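Local coordinates for hypothetical protein Atu2684 (Agrobacterium tumefaciens, PDB 2AXO) that is of unknown function but, as a DUF1223 member of the thioredoxin clan with a disulfide-bonded CxxC pair, may take part in thiol redox chemistry, at residues F156-G170 / W212-V226. Numbering follows the deposited sequence.
Sequences FAGDEVEIDIGAGNG and WDGSPMTVKLPASVV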
loop_
_atom_site.group_PDB
_atom_site.type_symbol
_atom_site.label_atom_id
_atom_site.label_comp_id
_atom_site.label_asym_id
_atom_site.label_seq_id
_atom_site.Cartn_x
_atom_site.Cartn_y
_atom_site.Cartn_z
ATOM N N PHE A 156 -1.384 34.816 -7.091
ATOM C CA PHE A 156 0.004 35.211 -6.909
ATOM C C PHE A 156 0.014 36.682 -6.526
ATOM O O PHE A 156 -0.598 37.509 -7.209
ATOM C CB PHE A 156 0.788 35.047 -8.210
ATOM C CG PHE A 156 1.045 33.624 -8.593
ATOM C CD1 PHE A 156 1.957 32.854 -7.881
ATOM C CD2 PHE A 156 0.395 33.058 -9.687
ATOM C CE1 PHE A 156 2.225 31.541 -8.257
ATOM C CE2 PHE A 156 0.653 31.748 -10.071
ATOM C CZ PHE A 156 1.570 30.987 -9.358
ATOM N N ALA A 157 0.701 37.000 -5.433
ATOM C CA ALA A 157 0.814 38.372 -4.952
ATOM C C ALA A 157 2.197 38.901 -5.323
ATOM O O ALA A 157 2.931 39.413 -4.474
ATOM C CB ALA A 157 0.626 38.412 -3.444
ATOM N N GLY A 158 2.542 38.776 -6.598
ATOM C CA GLY A 158 3.839 39.230 -7.063
ATOM C C GLY A 158 4.878 38.137 -6.895
ATOM O O GLY A 158 5.110 37.339 -7.805
ATOM N N ASP A 159 5.499 38.094 -5.721
ATOM C CA ASP A 159 6.515 37.092 -5.425
ATOM C C ASP A 159 6.064 36.214 -4.259
ATOM O O ASP A 159 6.877 35.560 -3.602
ATOM C CB ASP A 159 7.839 37.779 -5.082
ATOM C CG ASP A 159 7.695 38.793 -3.963
ATOM O OD1 ASP A 159 8.687 39.489 -3.655
ATOM O OD2 ASP A 159 6.590 38.893 -3.389
ATOM N N GLU A 160 4.759 36.210 -4.008
ATOM C CA GLU A 160 4.189 35.416 -2.928
ATOM C C GLU A 160 2.866 34.807 -3.371
ATOM O O GLU A 160 2.313 35.192 -4.397
ATOM C CB GLU A 160 3.951 36.298 -1.704
ATOM C CG GLU A 160 5.164 37.104 -1.273
ATOM C CD GLU A 160 4.829 38.091 -0.175
ATOM O OE1 GLU A 160 4.504 37.645 0.948
ATOM O OE2 GLU A 160 4.884 39.313 -0.440
ATOM N N VAL A 161 2.372 33.845 -2.601
ATOM C CA VAL A 161 1.096 33.211 -2.903
ATOM C C VAL A 161 0.114 33.573 -1.798
ATOM O O VAL A 161 0.419 33.445 -0.610
ATOM C CB VAL A 161 1.212 31.671 -2.985
ATOM C CG1 VAL A 161 -0.182 31.048 -3.058
ATOM C CG2 VAL A 161 2.019 31.276 -4.209
ATOM N N GLU A 162 -1.064 34.033 -2.200
ATOM C CA GLU A 162 -2.093 34.420 -1.253
ATOM C C GLU A 162 -3.314 33.520 -1.369
ATOM O O GLU A 162 -3.888 33.360 -2.448
ATOM C CB GLU A 162 -2.497 35.878 -1.492
ATOM C CG GLU A 162 -3.499 36.430 -0.495
ATOM C CD GLU A 162 -3.678 37.931 -0.634
ATOM O OE1 GLU A 162 -2.665 38.657 -0.542
ATOM O OE2 GLU A 162 -4.827 38.379 -0.837
ATOM N N ILE A 163 -3.692 32.930 -0.240
ATOM C CA ILE A 163 -4.849 32.053 -0.166
ATOM C C ILE A 163 -5.876 32.703 0.741
ATOM O O ILE A 163 -5.591 32.987 1.904
ATOM C CB ILE A 163 -4.487 30.692 0.432
ATOM C CG1 ILE A 163 -3.446 30.000 -0.448
ATOM C CG2 ILE A 163 -5.745 29.837 0.585
ATOM C CD1 ILE A 163 -2.963 28.673 0.117
ATOM N N ASP A 164 -7.062 32.942 0.198
ATOM C CA ASP A 164 -8.157 33.560 0.937
ATOM C C ASP A 164 -9.247 32.540 1.239
ATOM O O ASP A 164 -9.782 31.903 0.328
ATOM C CB ASP A 164 -8.748 34.715 0.125
ATOM C CG ASP A 164 -8.254 36.065 0.590
ATOM O OD1 ASP A 164 -7.038 36.206 0.849
ATOM O OD2 ASP A 164 -9.084 36.994 0.690
ATOM N N ILE A 165 -9.574 32.392 2.518
ATOM C CA ILE A 165 -10.595 31.448 2.953
ATOM C C ILE A 165 -11.754 32.182 3.616
ATOM O O ILE A 165 -11.542 33.090 4.420
ATOM C CB ILE A 165 -10.022 30.448 3.962
ATOM C CG1 ILE A 165 -8.723 29.853 3.414
ATOM C CG2 ILE A 165 -11.039 29.347 4.234
ATOM C CD1 ILE A 165 -8.020 28.960 4.383
ATOM N N GLY A 166 -12.973 31.778 3.279
ATOM C CA GLY A 166 -14.151 32.411 3.844
ATOM C C GLY A 166 -14.601 31.855 5.180
ATOM O O GLY A 166 -13.966 30.968 5.752
ATOM N N ALA A 167 -15.717 32.379 5.675
ATOM C CA ALA A 167 -16.270 31.958 6.956
ATOM C C ALA A 167 -17.021 30.632 6.888
ATOM O O ALA A 167 -17.593 30.267 5.855
ATOM C CB ALA A 167 -17.193 33.050 7.506
ATOM N N GLY A 168 -17.022 29.923 8.012
ATOM C CA GLY A 168 -17.697 28.646 8.099
ATOM C C GLY A 168 -17.713 28.150 9.530
ATOM O O GLY A 168 -17.535 28.932 10.464
ATOM N N ASN A 169 -17.925 26.850 9.701
ATOM C CA ASN A 169 -17.965 26.231 11.020
ATOM C C ASN A 169 -17.048 25.017 11.081
ATOM O O ASN A 169 -16.824 24.345 10.074
ATOM C CB ASN A 169 -19.389 25.788 11.353
ATOM C CG ASN A 169 -20.303 26.950 11.666
ATOM O OD1 ASN A 169 -20.156 27.611 12.697
ATOM N ND2 ASN A 169 -21.254 27.206 10.778
ATOM N N GLY A 170 -16.532 24.735 12.271
ATOM C CA GLY A 170 -15.658 23.592 12.445
ATOM C C GLY A 170 -14.190 23.923 12.270
ATOM O O GLY A 170 -13.800 25.092 12.230
ATOM N N TRP A 212 -7.761 26.270 9.797
ATOM C CA TRP A 212 -8.940 27.118 9.672
ATOM C C TRP A 212 -9.854 26.766 10.839
ATOM O O TRP A 212 -10.008 25.590 11.161
ATOM C CB TRP A 212 -9.635 26.819 8.345
ATOM C CG TRP A 212 -10.912 27.556 8.094
ATOM C CD1 TRP A 212 -11.055 28.873 7.760
ATOM C CD2 TRP A 212 -12.222 26.984 8.042
ATOM N NE1 TRP A 212 -12.375 29.154 7.488
ATOM C CE2 TRP A 212 -13.113 28.011 7.652
ATOM C CE3 TRP A 212 -12.732 25.699 8.281
ATOM C CZ2 TRP A 212 -14.486 27.791 7.492
ATOM C CZ3 TRP A 212 -14.105 25.484 8.121
ATOM C CH2 TRP A 212 -14.960 26.526 7.729
ATOM N N ASP A 213 -10.443 27.772 11.485
ATOM C CA ASP A 213 -11.331 27.508 12.618
ATOM C C ASP A 213 -12.747 28.024 12.401
ATOM O O ASP A 213 -13.523 28.152 13.351
ATOM C CB ASP A 213 -10.772 28.112 13.917
ATOM C CG ASP A 213 -10.605 29.629 13.855
ATOM O OD1 ASP A 213 -11.354 30.311 13.122
ATOM O OD2 ASP A 213 -9.725 30.148 14.573
ATOM N N GLY A 214 -13.087 28.307 11.149
ATOM C CA GLY A 214 -14.415 28.811 10.844
ATOM C C GLY A 214 -14.351 30.292 10.532
ATOM O O GLY A 214 -15.236 30.839 9.875
ATOM N N SER A 215 -13.294 30.944 11.011
ATOM C CA SER A 215 -13.099 32.371 10.780
ATOM C C SER A 215 -12.454 32.623 9.421
ATOM O O SER A 215 -11.657 31.818 8.945
ATOM C CB SER A 215 -12.190 32.968 11.862
ATOM O OG SER A 215 -12.679 32.686 13.161
ATOM N N PRO A 216 -12.800 33.743 8.774
ATOM C CA PRO A 216 -12.207 34.050 7.471
ATOM C C PRO A 216 -10.706 34.246 7.686
ATOM O O PRO A 216 -10.298 34.820 8.693
ATOM C CB PRO A 216 -12.900 35.353 7.079
ATOM C CG PRO A 216 -14.247 35.225 7.733
ATOM C CD PRO A 216 -13.883 34.691 9.095
HETATM N N MSE A 217 -9.884 33.765 6.764
HETATM C CA MSE A 217 -8.452 33.943 6.932
HETATM C C MSE A 217 -7.715 34.068 5.616
HETATM O O MSE A 217 -8.218 33.690 4.556
HETATM C CB MSE A 217 -7.859 32.800 7.775
HETATM C CG MSE A 217 -7.794 31.444 7.082
HETATM SE SE MSE A 217 -6.947 30.071 8.185
HETATM C CE MSE A 217 -5.181 30.835 8.354
ATOM N N THR A 218 -6.516 34.627 5.700
ATOM C CA THR A 218 -5.668 34.820 4.540
ATOM C C THR A 218 -4.298 34.282 4.913
ATOM O O THR A 218 -3.720 34.685 5.925
ATOM C CB THR A 218 -5.541 36.314 4.181
ATOM O OG1 THR A 218 -6.831 36.834 3.850
ATOM C CG2 THR A 218 -4.604 36.504 2.999
ATOM N N VAL A 219 -3.792 33.364 4.098
ATOM C CA VAL A 219 -2.491 32.757 4.333
ATOM C C VAL A 219 -1.519 33.186 3.256
ATOM O O VAL A 219 -1.790 33.000 2.078
ATOM C CB VAL A 219 -2.563 31.219 4.288
ATOM C CG1 VAL A 219 -1.201 30.638 4.634
ATOM C CG2 VAL A 219 -3.622 30.709 5.239
ATOM N N LYS A 220 -0.387 33.754 3.657
ATOM C CA LYS A 220 0.621 34.190 2.702
ATOM C C LYS A 220 1.768 33.180 2.649
ATOM O O LYS A 220 2.319 32.800 3.688
ATOM C CB LYS A 220 1.187 35.553 3.101
ATOM C CG LYS A 220 0.159 36.657 3.256
ATOM C CD LYS A 220 -0.230 37.254 1.917
ATOM C CE LYS A 220 -1.151 38.452 2.103
ATOM N NZ LYS A 220 -0.531 39.502 2.959
ATOM N N LEU A 221 2.121 32.758 1.437
ATOM C CA LEU A 221 3.211 31.806 1.208
ATOM C C LEU A 221 4.374 32.528 0.527
ATOM O O LEU A 221 4.157 33.385 -0.329
ATOM C CB LEU A 221 2.716 30.651 0.331
ATOM C CG LEU A 221 1.723 29.718 1.029
ATOM C CD1 LEU A 221 1.083 28.754 0.026
ATOM C CD2 LEU A 221 2.471 28.951 2.107
ATOM N N PRO A 222 5.624 32.182 0.893
ATOM C CA PRO A 222 6.848 32.783 0.346
ATOM C C PRO A 222 7.191 32.458 -1.104
ATOM O O PRO A 222 6.523 31.655 -1.757
ATOM C CB PRO A 222 7.923 32.285 1.306
ATOM C CG PRO A 222 7.439 30.913 1.623
ATOM C CD PRO A 222 5.962 31.150 1.889
ATOM N N ALA A 223 8.254 33.091 -1.594
ATOM C CA ALA A 223 8.713 32.897 -2.966
ATOM C C ALA A 223 9.003 31.430 -3.270
ATOM O O ALA A 223 8.830 30.981 -4.404
ATOM C CB ALA A 223 9.953 33.735 -3.216
ATOM N N SER A 224 9.448 30.685 -2.262
ATOM C CA SER A 224 9.749 29.267 -2.442
ATOM C C SER A 224 8.500 28.521 -2.907
ATOM O O SER A 224 8.584 27.544 -3.654
ATOM C CB SER A 224 10.254 28.662 -1.130
ATOM O OG SER A 224 9.323 28.881 -0.086
ATOM N N VAL A 225 7.338 28.983 -2.459
ATOM C CA VAL A 225 6.082 28.357 -2.847
ATOM C C VAL A 225 5.714 28.796 -4.258
ATOM O O VAL A 225 5.264 27.990 -5.069
ATOM C CB VAL A 225 4.949 28.731 -1.870
ATOM C CG1 VAL A 225 3.621 28.170 -2.366
ATOM C CG2 VAL A 225 5.263 28.172 -0.489
ATOM N N VAL A 226 5.913 30.075 -4.549
ATOM C CA VAL A 226 5.619 30.596 -5.873
ATOM C C VAL A 226 6.346 29.752 -6.914
ATOM O O VAL A 226 5.761 29.347 -7.918
ATOM C CB VAL A 226 6.079 32.065 -6.011
ATOM C CG1 VAL A 226 5.889 32.541 -7.441
ATOM C CG2 VAL A 226 5.301 32.948 -5.047
HETATM O O HOH W 1 -16.037 27.383 13.760
#
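The indole of Trp212 lies against the loop 166-170, whose first part passes its edge: Gly166 O, the carbonyl carbon of Ala167 and Gly168 N all sit near the ring plane. Over one face, Gly214 N stands above the ring centre, so the turn after the tryptophan folds back across its own side chain. With CG anti to the backbone N (chi1 177°), the ring reaches across to the partner segment, and NE1 donates to Gly166 O at 3.0 Å, nearly in line with the carbonyl although the N-H...O angle is only 141°. Ile165 approaches the pyrrole side obliquely, its CG2 3.6 Å from Trp212 CD1. A short backbone bond, Gly168 N to Gly214 O at 2.7 Å, ties the two loops, and a water links them further, donating to Asp213 O and weakly accepting from Gly170 N. At the other end, the Phe156 ring meets Val226 CG1 obliquely through CE1 (3.9 Å).

Between these aromatic ends, strands 161-165 and 217-221 run antiparallel, showing how a regular ladder sorts its side chains. Val161, Ile163 and Ile165 share one face with Leu221, Val219 and Met217, a selenomethionine here; Val161 CB and Leu221 CB lie 3.8 Å apart. On the other face Thr218 OG1 donates to Asp164 OD1 (3.1 Å) from above the carboxylate plane, while Lys220 runs beside Glu162, though Lys220 NZ stays 4.2 Å from Glu162 OE1, too far for a salt bridge.

Strand 161-165 is central in a three-stranded antiparallel sheet, between 152-156 and 217-221. The apolar face of the two strands packs on the four-stranded antiparallel sheet: Ile163 touches Val176 and Val236, Val219 and Leu221 meet Val209, and Val225 of helix 223-229 reaches Tyr178.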